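Local coordinates for protein isocitrate dehydrogenase [NAD] subunit 1, mitochondrial (Saccharomyces cerevisiae, PDB 3BLX) that forms, together with subunit 2, the octameric mitochondrial enzyme that oxidatively decarboxylates isocitrate to 2-oxoglutarate with NAD+ in the citric acid cycle, at residues E[74-80]-E[265-271]; E[82-88]-E[273-277]; E[49-53]-E[69-73]. All blocks are in the same frame, centred on the assembly; numbering follows the deposited sequence.

Contact 1 (E[74-80]-E[265-271])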
ATOM      1  N   LYS E  74      -7.472 -20.082  -1.103  1.00 20.24           N
ATOM      2  CA  LYS E  74      -6.134 -20.089  -1.723  1.00 18.25           C
ATOM      3  C   LYS E  74      -5.823 -21.277  -2.627  1.00 16.54           C
ATOM      4  O   LYS E  74      -4.919 -21.206  -3.432  1.00 24.07           O
ATOM      5  CB  LYS E  74      -5.008 -19.957  -0.673  1.00 23.96           C
ATOM      6  CG  LYS E  74      -5.222 -18.881   0.388  1.00 19.25           C
ATOM      7  CD  LYS E  74      -5.395 -17.536  -0.220  1.00 25.51           C
ATOM      8  CE  LYS E  74      -5.166 -16.437   0.794  1.00 26.72           C
ATOM      9  NZ  LYS E  74      -6.171 -16.526   1.890  1.00 45.38           N
ATOM     10  N   ILE E  75      -6.538 -22.377  -2.459  1.00 20.64           N
ATOM     11  CA  ILE E  75      -6.314 -23.595  -3.227  1.00 22.70           C
ATOM     12  C   ILE E  75      -7.605 -24.026  -3.914  1.00 23.33           C
ATOM     13  O   ILE E  75      -8.693 -23.977  -3.329  1.00 24.62           O
ATOM     14  CB  ILE E  75      -5.812 -24.737  -2.317  1.00 20.18           C
ATOM     15  CG1 ILE E  75      -4.552 -24.288  -1.614  1.00 38.19           C
ATOM     16  CG2 ILE E  75      -5.427 -25.932  -3.148  1.00 21.56           C
ATOM     17  CD1 ILE E  75      -3.422 -23.923  -2.593  1.00 29.54           C
ATOM     18  N   GLY E  76      -7.493 -24.473  -5.153  1.00 17.58           N
ATOM     19  CA  GLY E  76      -8.681 -24.888  -5.881  1.00 18.43           C
ATOM     20  C   GLY E  76      -8.500 -26.081  -6.792  1.00 18.51           C
ATOM     21  O   GLY E  76      -7.409 -26.353  -7.281  1.00 18.14           O
ATOM     22  N   LEU E  77      -9.591 -26.801  -7.011  1.00 22.42           N
ATOM     23  CA  LEU E  77      -9.612 -27.912  -7.954  1.00 21.55           C
ATOM     24  C   LEU E  77     -10.693 -27.568  -8.950  1.00 19.25           C
ATOM     25  O   LEU E  77     -11.825 -27.275  -8.581  1.00 21.59           O
ATOM     26  CB  LEU E  77      -9.930 -29.241  -7.255  1.00 22.58           C
ATOM     27  CG  LEU E  77      -9.231 -30.502  -7.776  1.00 30.81           C
ATOM     28  CD1 LEU E  77     -10.154 -31.675  -7.709  1.00 25.62           C
ATOM     29  CD2 LEU E  77      -8.803 -30.341  -9.174  1.00 31.02           C
ATOM     30  N   LYS E  78     -10.338 -27.610 -10.214  1.00 16.74           N
ATOM     31  CA  LYS E  78     -11.210 -27.109 -11.240  1.00 25.02           C
ATOM     32  C   LYS E  78     -11.408 -28.139 -12.350  1.00 27.60           C
ATOM     33  O   LYS E  78     -10.447 -28.713 -12.831  1.00 29.85           O
ATOM     34  CB  LYS E  78     -10.631 -25.795 -11.767  1.00 23.81           C
ATOM     35  CG  LYS E  78     -11.105 -25.352 -13.113  1.00 25.38           C
ATOM     36  CD  LYS E  78     -10.800 -23.885 -13.301  1.00 39.46           C
ATOM     37  CE  LYS E  78     -10.442 -23.549 -14.764  1.00 61.48           C
ATOM     38  NZ  LYS E  78     -11.343 -24.207 -15.760  1.00 50.76           N
ATOM     39  N   GLY E  79     -12.665 -28.367 -12.739  1.00 26.79           N
ATOM     40  CA  GLY E  79     -12.995 -29.235 -13.865  1.00 40.23           C
ATOM     41  C   GLY E  79     -12.961 -28.525 -15.215  1.00 45.75           C
ATOM     42  O   GLY E  79     -12.245 -27.536 -15.392  1.00 65.41           O
ATOM     43  N   LEU E  80     -13.727 -29.014 -16.181  1.00 52.39           N
ATOM     44  CA  LEU E  80     -13.692 -28.420 -17.512  1.00 56.57           C
ATOM     45  C   LEU E  80     -15.036 -27.893 -17.967  1.00 52.43           C
ATOM     46  O   LEU E  80     -16.066 -28.408 -17.564  1.00 48.03           O
ATOM     47  CB  LEU E  80     -13.248 -29.443 -18.551  1.00 64.47           C
ATOM     48  CG  LEU E  80     -11.822 -29.950 -18.532  1.00 77.35           C
ATOM     49  CD1 LEU E  80     -10.906 -28.873 -17.954  1.00 64.11           C
ATOM     50  CD2 LEU E  80     -11.772 -31.247 -17.741  1.00 74.37           C
ATOM     51  N   ASP E 265       0.160 -16.296  -4.427  1.00 26.59           N
ATOM     52  CA  ASP E 265      -0.675 -16.631  -3.281  1.00 27.28           C
ATOM     53  C   ASP E 265      -1.716 -17.716  -3.533  1.00 26.62           C
ATOM     54  O   ASP E 265      -2.357 -18.180  -2.603  1.00 20.58           O
ATOM     55  CB  ASP E 265      -1.412 -15.374  -2.794  1.00 36.48           C
ATOM     56  CG  ASP E 265      -0.451 -14.264  -2.345  1.00 60.99           C
ATOM     57  OD1 ASP E 265       0.544 -14.586  -1.650  1.00 58.02           O
ATOM     58  OD2 ASP E 265      -0.702 -13.069  -2.676  1.00 37.41           O
ATOM     59  N   TYR E 266      -1.901 -18.095  -4.790  1.00 25.50           N
ATOM     60  CA  TYR E 266      -2.986 -18.996  -5.157  1.00 23.63           C
ATOM     61  C   TYR E 266      -2.512 -20.162  -6.010  1.00 22.73           C
ATOM     62  O   TYR E 266      -1.501 -20.066  -6.712  1.00 27.80           O
ATOM     63  CB  TYR E 266      -4.084 -18.231  -5.893  1.00 17.68           C
ATOM     64  CG  TYR E 266      -4.556 -17.005  -5.165  1.00 15.16           C
ATOM     65  CD1 TYR E 266      -4.137 -15.751  -5.555  1.00 19.72           C
ATOM     66  CD2 TYR E 266      -5.380 -17.101  -4.061  1.00 23.94           C
ATOM     67  CE1 TYR E 266      -4.530 -14.622  -4.892  1.00 17.22           C
ATOM     68  CE2 TYR E 266      -5.786 -15.976  -3.374  1.00 24.68           C
ATOM     69  CZ  TYR E 266      -5.353 -14.733  -3.796  1.00 33.22           C
ATOM     70  OH  TYR E 266      -5.751 -13.591  -3.118  1.00 36.49           O
ATOM     71  N   ALA E 267      -3.217 -21.279  -5.929  1.00 18.35           N
ATOM     72  CA  ALA E 267      -2.918 -22.402  -6.797  1.00 16.30           C
ATOM     73  C   ALA E 267      -4.240 -23.024  -7.196  1.00 21.05           C
ATOM     74  O   ALA E 267      -5.154 -23.158  -6.384  1.00 22.64           O
ATOM     75  CB  ALA E 267      -2.037 -23.398  -6.101  1.00 14.96           C
ATOM     76  N   VAL E 268      -4.351 -23.396  -8.453  1.00 18.28           N
ATOM     77  CA  VAL E 268      -5.572 -24.015  -8.934  1.00 23.59           C
ATOM     78  C   VAL E 268      -5.184 -25.222  -9.772  1.00 22.65           C
ATOM     79  O   VAL E 268      -4.421 -25.100 -10.731  1.00 19.77           O
ATOM     80  CB  VAL E 268      -6.381 -23.033  -9.809  1.00 27.26           C
ATOM     81  CG1 VAL E 268      -7.479 -23.768 -10.555  1.00 23.50           C
ATOM     82  CG2 VAL E 268      -6.949 -21.891  -8.981  1.00 17.01           C
ATOM     83  N   PHE E 269      -5.702 -26.386  -9.406  1.00 18.47           N
ATOM     84  CA  PHE E 269      -5.324 -27.629 -10.077  1.00 17.97           C
ATOM     85  C   PHE E 269      -6.389 -28.084 -11.047  1.00 21.53           C
ATOM     86  O   PHE E 269      -7.572 -27.946 -10.768  1.00 18.76           O
ATOM     87  CB  PHE E 269      -4.991 -28.705  -9.045  1.00 18.92           C
ATOM     88  CG  PHE E 269      -3.816 -28.341  -8.193  1.00 18.16           C
ATOM     89  CD1 PHE E 269      -2.543 -28.764  -8.527  1.00 20.84           C
ATOM     90  CD2 PHE E 269      -3.974 -27.486  -7.124  1.00 20.76           C
ATOM     91  CE1 PHE E 269      -1.465 -28.395  -7.766  1.00 19.49           C
ATOM     92  CE2 PHE E 269      -2.901 -27.107  -6.353  1.00 22.05           C
ATOM     93  CZ  PHE E 269      -1.635 -27.574  -6.678  1.00 23.82           C
ATOM     94  N   GLU E 270      -5.958 -28.596 -12.201  1.00 24.19           N
ATOM     95  CA  GLU E 270      -6.866 -28.851 -13.323  1.00 30.56           C
ATOM     96  C   GLU E 270      -6.115 -29.542 -14.425  1.00 31.11           C
ATOM     97  O   GLU E 270      -4.927 -29.311 -14.599  1.00 25.48           O
ATOM     98  CB  GLU E 270      -7.443 -27.544 -13.874  1.00 25.19           C
ATOM     99  CG  GLU E 270      -6.556 -26.865 -14.907  1.00 45.81           C
ATOM    100  CD  GLU E 270      -7.286 -25.812 -15.764  1.00 79.98           C
ATOM    101  OE1 GLU E 270      -8.530 -25.879 -15.886  1.00 71.05           O
ATOM    102  OE2 GLU E 270      -6.611 -24.915 -16.327  1.00 88.50           O
ATOM    103  N   PRO E 271      -6.805 -30.393 -15.182  1.00 30.65           N
ATOM    104  CA  PRO E 271      -6.197 -31.137 -16.293  1.00 27.38           C
ATOM    105  C   PRO E 271      -5.428 -30.224 -17.267  1.00 32.19           C
ATOM    106  O   PRO E 271      -5.932 -29.185 -17.719  1.00 29.77           O
ATOM    107  CB  PRO E 271      -7.400 -31.769 -16.986  1.00 30.40           C
ATOM    108  CG  PRO E 271      -8.440 -31.868 -15.937  1.00 30.74           C
ATOM    109  CD  PRO E 271      -8.248 -30.654 -15.062  1.00 33.93           C
TER
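Ile75, Gly76 and Leu77 pair in parallel with Ala267, Val268 and Phe269, joining two neighbouring strands in the buried interior of the large mixed sheet. Four backbone hydrogen bonds run from strand to strand: Ala267 N to Lys74 O (3.0 Å), Gly76 N to Ala267 O (3.0 Å), Phe269 N to Gly76 O (2.7 Å) and Lys78 N to Phe269 O (2.8 Å). Strand 75-80 also bonds to strand 17-25. On one face Ile75 CD1 meets Ala267 CB at 3.8 Å, and CG2 of the same isoleucine lies at the edge of the Phe269 ring. Apolar side chains suit this face, since Met298 and Leu297 of helix 289-302 cover it. Gly76 has no side chain, and on the face opposite Ile75 Leu70 of the preceding helix packs against its backbone. Lys74 leaves that helix with positive phi; its side chain crosses that of Tyr266 obliquely, CD 3.5 Å from CE2, while its NZ turns back to Lys71 O. Beyond the paired residues, Lys78 and Glu270 lie side by side, pointing the same way. Glu270 sets CG between its backbone N and carbonyl carbon (chi1 86°), and its extended chain carries OE1 to Lys78 NZ, 3.3 Å away. The lysine also pairs with Asp86 and the glutamate with Arg274, so each charge has a second mate. This alternating chain of charges would probably keep the buried groups ionised, about 7 Å, side chain to side chain, from the putative substrate-binding Arg129.

Contact 2 (E[82-88]-E[273-277])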
ATOM      1  N   HIS E  82     -16.271 -27.674 -21.927  1.00 64.99           N
ATOM      2  CA  HIS E  82     -15.816 -28.028 -23.255  1.00 78.29           C
ATOM      3  C   HIS E  82     -16.355 -27.075 -24.330  1.00 87.66           C
ATOM      4  O   HIS E  82     -16.597 -27.471 -25.470  1.00 95.32           O
ATOM      5  CB  HIS E  82     -16.088 -29.498 -23.537  1.00 64.93           C
ATOM      6  CG  HIS E  82     -15.427 -30.415 -22.556  1.00 61.28           C
ATOM      7  ND1 HIS E  82     -15.854 -30.535 -21.252  1.00 66.61           N
ATOM      8  CD2 HIS E  82     -14.358 -31.241 -22.680  1.00 76.92           C
ATOM      9  CE1 HIS E  82     -15.090 -31.405 -20.614  1.00 66.11           C
ATOM     10  NE2 HIS E  82     -14.172 -31.848 -21.457  1.00 80.50           N
ATOM     11  N   THR E  83     -16.531 -25.814 -23.934  1.00 81.92           N
ATOM     12  CA  THR E  83     -16.649 -24.697 -24.866  1.00 87.63           C
ATOM     13  C   THR E  83     -15.244 -24.372 -25.382  1.00 79.09           C
ATOM     14  O   THR E  83     -14.258 -24.689 -24.729  1.00 77.66           O
ATOM     15  CB  THR E  83     -17.288 -23.434 -24.193  1.00 99.07           C
ATOM     16  OG1 THR E  83     -16.399 -22.876 -23.209  1.00 92.78           O
ATOM     17  CG2 THR E  83     -18.622 -23.787 -23.529  1.00 76.72           C
ATOM     18  N   PRO E  84     -15.140 -23.755 -26.564  1.00 87.36           N
ATOM     19  CA  PRO E  84     -13.806 -23.445 -27.095  1.00 82.04           C
ATOM     20  C   PRO E  84     -13.042 -22.449 -26.212  1.00 85.15           C
ATOM     21  O   PRO E  84     -11.807 -22.489 -26.176  1.00 76.20           O
ATOM     22  CB  PRO E  84     -14.106 -22.836 -28.470  1.00 71.35           C
ATOM     23  CG  PRO E  84     -15.503 -23.270 -28.800  1.00 81.56           C
ATOM     24  CD  PRO E  84     -16.217 -23.375 -27.492  1.00 93.11           C
ATOM     25  N   ALA E  85     -13.767 -21.580 -25.507  1.00 83.45           N
ATOM     26  CA  ALA E  85     -13.155 -20.593 -24.614  1.00 73.80           C
ATOM     27  C   ALA E  85     -12.322 -21.228 -23.482  1.00 79.94           C
ATOM     28  O   ALA E  85     -11.136 -20.920 -23.342  1.00 71.42           O
ATOM     29  CB  ALA E  85     -14.217 -19.632 -24.049  1.00 62.14           C
ATOM     30  N   ASP E  86     -12.926 -22.113 -22.685  1.00 69.31           N
ATOM     31  CA  ASP E  86     -12.216 -22.752 -21.570  1.00 73.16           C
ATOM     32  C   ASP E  86     -10.961 -23.515 -22.018  1.00 75.85           C
ATOM     33  O   ASP E  86      -9.945 -23.497 -21.323  1.00 84.11           O
ATOM     34  CB  ASP E  86     -13.152 -23.671 -20.761  1.00 81.63           C
ATOM     35  CG  ASP E  86     -12.571 -24.070 -19.389  1.00 80.71           C
ATOM     36  OD1 ASP E  86     -12.464 -23.193 -18.498  1.00 66.88           O
ATOM     37  OD2 ASP E  86     -12.245 -25.267 -19.198  1.00 73.60           O
ATOM     38  N   GLN E  87     -11.033 -24.174 -23.174  1.00 71.42           N
ATOM     39  CA  GLN E  87      -9.930 -24.993 -23.677  1.00 71.54           C
ATOM     40  C   GLN E  87      -8.710 -24.180 -24.147  1.00 72.01           C
ATOM     41  O   GLN E  87      -7.594 -24.699 -24.217  1.00 78.08           O
ATOM     42  CB  GLN E  87     -10.426 -25.916 -24.797  1.00 78.59           C
ATOM     43  CG  GLN E  87     -11.538 -26.876 -24.365  1.00 93.57           C
ATOM     44  CD  GLN E  87     -12.127 -27.678 -25.520  1.00104.43           C
ATOM     45  OE1 GLN E  87     -11.816 -27.430 -26.692  1.00 96.60           O
ATOM     46  NE2 GLN E  87     -12.983 -28.645 -25.190  1.00 73.31           N
ATOM     47  N   THR E  88      -8.919 -22.907 -24.464  1.00 71.17           N
ATOM     48  CA  THR E  88      -7.832 -22.068 -24.964  1.00 75.12           C
ATOM     49  C   THR E  88      -7.239 -21.126 -23.900  1.00 71.43           C
ATOM     50  O   THR E  88      -6.163 -20.551 -24.099  1.00 75.16           O
ATOM     51  CB  THR E  88      -8.260 -21.266 -26.223  1.00 76.38           C
ATOM     52  OG1 THR E  88      -9.457 -20.534 -25.945  1.00 77.35           O
ATOM     53  CG2 THR E  88      -8.527 -22.202 -27.387  1.00 68.42           C
ATOM     54  N   SER E 273      -4.508 -30.229 -20.323  1.00 41.27           N
ATOM     55  CA  SER E 273      -4.801 -30.046 -21.736  1.00 40.48           C
ATOM     56  C   SER E 273      -6.181 -29.482 -21.974  1.00 58.04           C
ATOM     57  O   SER E 273      -6.567 -29.238 -23.113  1.00 77.85           O
ATOM     58  CB  SER E 273      -4.627 -31.353 -22.507  1.00 51.49           C
ATOM     59  OG  SER E 273      -3.343 -31.397 -23.093  1.00 48.05           O
ATOM     60  N   ARG E 274      -6.929 -29.272 -20.899  1.00 66.95           N
ATOM     61  CA  ARG E 274      -8.294 -28.781 -21.008  1.00 81.54           C
ATOM     62  C   ARG E 274      -9.197 -29.753 -21.777  1.00 85.14           C
ATOM     63  O   ARG E 274     -10.214 -29.348 -22.332  1.00 79.93           O
ATOM     64  CB  ARG E 274      -8.302 -27.389 -21.644  1.00 62.77           C
ATOM     65  CG  ARG E 274      -8.160 -26.250 -20.643  1.00 87.97           C
ATOM     66  CD  ARG E 274      -6.745 -26.070 -20.111  1.00 81.97           C
ATOM     67  NE  ARG E 274      -6.681 -25.006 -19.102  1.00113.41           N
ATOM     68  CZ  ARG E 274      -6.491 -23.714 -19.374  1.00113.51           C
ATOM     69  NH1 ARG E 274      -6.340 -23.320 -20.635  1.00 88.99           N
ATOM     70  NH2 ARG E 274      -6.452 -22.814 -18.386  1.00 89.43           N
ATOM     71  N   HIS E 275      -8.815 -31.033 -21.790  1.00 85.21           N
ATOM     72  CA  HIS E 275      -9.566 -32.104 -22.462  1.00 85.83           C
ATOM     73  C   HIS E 275      -9.936 -31.731 -23.894  1.00 81.71           C
ATOM     74  O   HIS E 275     -11.014 -32.062 -24.395  1.00 87.59           O
ATOM     75  CB  HIS E 275     -10.816 -32.479 -21.666  1.00100.13           C
ATOM     76  CG  HIS E 275     -10.562 -33.448 -20.548  1.00112.60           C
ATOM     77  ND1 HIS E 275     -11.263 -34.631 -20.412  1.00108.71           N
ATOM     78  CD2 HIS E 275      -9.692 -33.406 -19.510  1.00 91.62           C
ATOM     79  CE1 HIS E 275     -10.833 -35.275 -19.339  1.00 98.59           C
ATOM     80  NE2 HIS E 275      -9.884 -34.552 -18.770  1.00 83.28           N
ATOM     81  N   VAL E 276      -9.017 -31.008 -24.512  1.00 74.03           N
ATOM     82  CA  VAL E 276      -9.124 -30.584 -25.894  1.00 95.66           C
ATOM     83  C   VAL E 276      -9.841 -31.637 -26.754  1.00104.55           C
ATOM     84  O   VAL E 276     -11.043 -31.509 -27.038  1.00107.03           O
ATOM     85  CB  VAL E 276      -7.710 -30.241 -26.461  1.00102.15           C
ATOM     86  CG1 VAL E 276      -7.377 -28.730 -26.286  1.00 70.42           C
ATOM     87  CG2 VAL E 276      -6.638 -31.133 -25.804  1.00 76.21           C
ATOM     88  N   GLY E 277      -9.110 -32.682 -27.144  1.00 89.74           N
ATOM     89  CA  GLY E 277      -9.665 -33.725 -27.992  1.00 97.10           C
ATOM     90  C   GLY E 277     -10.372 -34.824 -27.215  1.00114.19           C
ATOM     91  O   GLY E 277     -10.552 -35.942 -27.729  1.00103.58           O
TER
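Gln87 and Arg274 meet mainly by van der Waals packing, backbone against side chain in both directions. Arg274 CB rests 3.5 Å from Gln87 CA, and Arg274 CG comes within 3.4 Å of Asp86 O. In return Gln87 turns CG anti to its carbonyl carbon (chi1 -60°), 3.5 Å from Arg274 O, and the extended chain beyond carries the amide past the backbone of Val276. Cut back to an alanine here, the side chain would probably leave a gap beside Arg274 O and Val276. Asp86 O sits over one face of the Arg274 guanidinium and Gln87 O at its edge, both without a hydrogen bond to it. A second packing contact joins His82 and His275: NE2 of the first lies 3.4 Å from CB of the second, and the rings are obliquely placed, with planes 85° apart. His82 is held by a hydrogen bond between ND1 and Asp26 OD1.

Both segments follow strands that are neighbours in the sheet, one a short, weakly bonded helix and the other a loop whose counterpart in relatives of this family lies beside the bound nucleotide. Arg274 and His275 both have positive phi, which curls the loop tightly.

Charge pairing leads out of the two segments: Arg274 NE forms a salt bridge with Glu270, and Asp86 gives its OD1 to Lys78. Arginine suits this place because its aliphatic arm packs on Asp86 and Gln87 while its charge pairs with Glu270. Its side chain is about 4 Å from that of Arg129, a probable substrate-binding residue. Val276 packs on Asn223 of a neighbouring subunit 2 chain.

Contact 3 (E[49-53]-E[69-73])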
ATOM      1  N   TRP E  49     -14.863 -29.694   0.647  1.00 33.12           N
ATOM      2  CA  TRP E  49     -15.041 -28.958  -0.592  1.00 23.33           C
ATOM      3  C   TRP E  49     -15.967 -27.779  -0.395  1.00 32.56           C
ATOM      4  O   TRP E  49     -17.000 -27.896   0.249  1.00 33.18           O
ATOM      5  CB  TRP E  49     -15.607 -29.861  -1.658  1.00 23.85           C
ATOM      6  CG  TRP E  49     -14.830 -31.133  -1.851  1.00 34.92           C
ATOM      7  CD1 TRP E  49     -15.215 -32.387  -1.490  1.00 22.99           C
ATOM      8  CD2 TRP E  49     -13.547 -31.270  -2.478  1.00 32.64           C
ATOM      9  NE1 TRP E  49     -14.252 -33.290  -1.838  1.00 33.46           N
ATOM     10  CE2 TRP E  49     -13.219 -32.637  -2.454  1.00 26.83           C
ATOM     11  CE3 TRP E  49     -12.650 -30.369  -3.064  1.00 18.29           C
ATOM     12  CZ2 TRP E  49     -12.044 -33.129  -2.991  1.00 20.88           C
ATOM     13  CZ3 TRP E  49     -11.464 -30.863  -3.576  1.00 20.69           C
ATOM     14  CH2 TRP E  49     -11.177 -32.225  -3.545  1.00 27.70           C
ATOM     15  N   GLU E  50     -15.580 -26.630  -0.930  1.00 32.01           N
ATOM     16  CA  GLU E  50     -16.489 -25.498  -0.983  1.00 26.07           C
ATOM     17  C   GLU E  50     -16.835 -25.402  -2.444  1.00 33.39           C
ATOM     18  O   GLU E  50     -16.147 -24.753  -3.219  1.00 32.78           O
ATOM     19  CB  GLU E  50     -15.815 -24.232  -0.518  1.00 21.64           C
ATOM     20  CG  GLU E  50     -16.708 -22.977  -0.563  1.00 35.64           C
ATOM     21  CD  GLU E  50     -16.059 -21.710   0.065  1.00 58.41           C
ATOM     22  OE1 GLU E  50     -16.425 -20.587  -0.332  1.00 59.57           O
ATOM     23  OE2 GLU E  50     -15.185 -21.819   0.957  1.00 69.89           O
ATOM     24  N   THR E  51     -17.887 -26.099  -2.823  1.00 31.99           N
ATOM     25  CA  THR E  51     -18.178 -26.294  -4.220  1.00 37.11           C
ATOM     26  C   THR E  51     -18.924 -25.099  -4.836  1.00 33.24           C
ATOM     27  O   THR E  51     -19.847 -24.562  -4.257  1.00 29.54           O
ATOM     28  CB  THR E  51     -18.832 -27.689  -4.477  1.00 34.56           C
ATOM     29  OG1 THR E  51     -19.741 -27.598  -5.566  1.00 39.49           O
ATOM     30  CG2 THR E  51     -19.563 -28.186  -3.260  1.00 41.62           C
ATOM     31  N   ILE E  52     -18.459 -24.650  -5.996  1.00 29.91           N
ATOM     32  CA  ILE E  52     -19.010 -23.457  -6.625  1.00 44.90           C
ATOM     33  C   ILE E  52     -19.725 -23.817  -7.917  1.00 49.07           C
ATOM     34  O   ILE E  52     -19.125 -24.378  -8.844  1.00 42.75           O
ATOM     35  CB  ILE E  52     -17.919 -22.394  -6.976  1.00 40.63           C
ATOM     36  CG1 ILE E  52     -17.047 -22.053  -5.772  1.00 32.80           C
ATOM     37  CG2 ILE E  52     -18.582 -21.132  -7.508  1.00 22.77           C
ATOM     38  CD1 ILE E  52     -17.826 -21.382  -4.636  1.00 26.08           C
ATOM     39  N   ASN E  53     -21.008 -23.472  -7.971  1.00 45.13           N
ATOM     40  CA  ASN E  53     -21.873 -23.783  -9.105  1.00 44.18           C
ATOM     41  C   ASN E  53     -21.955 -22.640 -10.102  1.00 31.60           C
ATOM     42  O   ASN E  53     -22.712 -21.697  -9.931  1.00 43.54           O
ATOM     43  CB  ASN E  53     -23.280 -24.121  -8.607  1.00 76.49           C
ATOM     44  CG  ASN E  53     -23.274 -25.186  -7.515  1.00 89.96           C
ATOM     45  OD1 ASN E  53     -23.050 -26.373  -7.799  1.00 56.93           O
ATOM     46  ND2 ASN E  53     -23.527 -24.770  -6.256  1.00 53.29           N
ATOM     47  N   SER E  69     -14.195 -17.270  -3.515  1.00 26.08           N
ATOM     48  CA  SER E  69     -13.868 -18.496  -2.822  1.00 22.19           C
ATOM     49  C   SER E  69     -12.371 -18.784  -2.838  1.00 21.29           C
ATOM     50  O   SER E  69     -11.816 -19.177  -1.815  1.00 18.13           O
ATOM     51  CB  SER E  69     -14.659 -19.655  -3.414  1.00 22.51           C
ATOM     52  OG  SER E  69     -14.332 -20.874  -2.783  1.00 22.62           O
ATOM     53  N   LEU E  70     -11.713 -18.578  -3.985  1.00 17.23           N
ATOM     54  CA  LEU E  70     -10.262 -18.744  -4.066  1.00 17.99           C
ATOM     55  C   LEU E  70      -9.503 -17.748  -3.215  1.00 24.10           C
ATOM     56  O   LEU E  70      -8.485 -18.093  -2.644  1.00 25.77           O
ATOM     57  CB  LEU E  70      -9.774 -18.676  -5.479  1.00 16.74           C
ATOM     58  CG  LEU E  70      -9.935 -20.015  -6.197  1.00 25.97           C
ATOM     59  CD1 LEU E  70      -9.824 -19.811  -7.684  1.00 27.07           C
ATOM     60  CD2 LEU E  70      -8.916 -21.026  -5.720  1.00 22.81           C
ATOM     61  N   LYS E  71     -10.012 -16.528  -3.098  1.00 17.52           N
ATOM     62  CA  LYS E  71      -9.367 -15.553  -2.256  1.00 24.17           C
ATOM     63  C   LYS E  71      -9.351 -15.993  -0.793  1.00 31.72           C
ATOM     64  O   LYS E  71      -8.371 -15.745  -0.075  1.00 31.64           O
ATOM     65  CB  LYS E  71     -10.026 -14.196  -2.424  1.00 28.41           C
ATOM     66  CG  LYS E  71      -9.452 -13.432  -3.605  1.00 33.31           C
ATOM     67  CD  LYS E  71     -10.428 -12.426  -4.210  1.00 39.83           C
ATOM     68  CE  LYS E  71     -10.194 -11.012  -3.725  1.00 52.37           C
ATOM     69  NZ  LYS E  71     -10.961 -10.098  -4.597  1.00 52.99           N
ATOM     70  N   ARG E  72     -10.425 -16.665  -0.380  1.00 28.85           N
ATOM     71  CA  ARG E  72     -10.542 -17.177   0.970  1.00 21.56           C
ATOM     72  C   ARG E  72      -9.734 -18.444   1.173  1.00 28.99           C
ATOM     73  O   ARG E  72      -9.043 -18.583   2.159  1.00 30.40           O
ATOM     74  CB  ARG E  72     -11.993 -17.461   1.301  1.00 19.34           C
ATOM     75  CG  ARG E  72     -12.886 -16.256   1.344  1.00 20.53           C
ATOM     76  CD  ARG E  72     -14.186 -16.578   2.053  1.00 30.99           C
ATOM     77  NE  ARG E  72     -14.998 -17.508   1.280  1.00 32.35           N
ATOM     78  CZ  ARG E  72     -15.779 -17.134   0.274  1.00 34.16           C
ATOM     79  NH1 ARG E  72     -15.841 -15.852  -0.061  1.00 31.19           N
ATOM     80  NH2 ARG E  72     -16.500 -18.026  -0.395  1.00 24.39           N
ATOM     81  N   ASN E  73      -9.818 -19.372   0.234  1.00 22.71           N
ATOM     82  CA  ASN E  73      -9.234 -20.687   0.468  1.00 22.74           C
ATOM     83  C   ASN E  73      -7.806 -20.827  -0.048  1.00 19.34           C
ATOM     84  O   ASN E  73      -7.037 -21.605   0.487  1.00 15.69           O
ATOM     85  CB  ASN E  73     -10.127 -21.789  -0.110  1.00 21.36           C
ATOM     86  CG  ASN E  73     -11.546 -21.706   0.375  1.00 23.59           C
ATOM     87  OD1 ASN E  73     -11.835 -21.194   1.460  1.00 31.26           O
ATOM     88  ND2 ASN E  73     -12.450 -22.237  -0.422  1.00 24.45           N
TER
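Glu50 holds CG anti to its backbone N (chi1 179°) and stays extended beyond it, a posture that carries its carboxylate straight off the strand to Ser69, Arg72 and Asn73 on the helix. Arg72 bends at chi3 to bring its NH2 to the same spot. There NH2 gives Glu50 OE1 a salt-bridging hydrogen bond of 2.6 Å, with an N-H...O angle of 158°. Carboxylate and guanidinium planes are nearly coplanar (8° apart) and OE1 lies at the guanidinium edge, so the meeting is edge-on. The second oxygen, OE2, accepts a bond from Asn73 ND2 at 3.1 Å; the donor stands well above the carboxylate plane although the acceptor lies in the plane of the amide. Ser69 OG is 3.2 Å from OE1, a weak contact, and bonds also to Thr21, as does Asn73 ND2. Beside the polar cluster, Ile52 CD1 packs on Ser69 CB at 3.8 Å.

Strand 47-51, helix 60-73 and strand 75-80 form a beta-alpha-beta crossover in which strand 17-25 lies between the two strands, and this contact ties the helix's last turn back to the first strand. Arg72 packs also on Tyr206 of another copy of this protein. Glutamate suits its position because both oxygens find donors: the arginine's charge probably favours the ionised carboxylate, and the bonds to OE1 and OE2 probably restrain its rotation.

How the contacts relate
Along the chain contact 3 closes before contacts 1 and 2 open, and these two cross, each joining a segment near residue 80 to one near residue 270. Contacts 1 and 3 have centres about 10 Å apart and share the sheet: helix 60-73 leads into strand 75-80, Leu70 packs on the backbone of Ile75 and Gly76, and Tyr266 touches Leu70 and Lys71. Contact 2, centred about 16 Å from contact 1, continues past the ends of the strands of contact 1, with Leu80 against His275 and Arg274 CA. Contacts 2 and 3 do not touch, their nearest atoms being about 12 Å apart. Contact 3 thus reaches a neighbouring subunit through Arg72, while contact 2 lies near the probable substrate-binding residues.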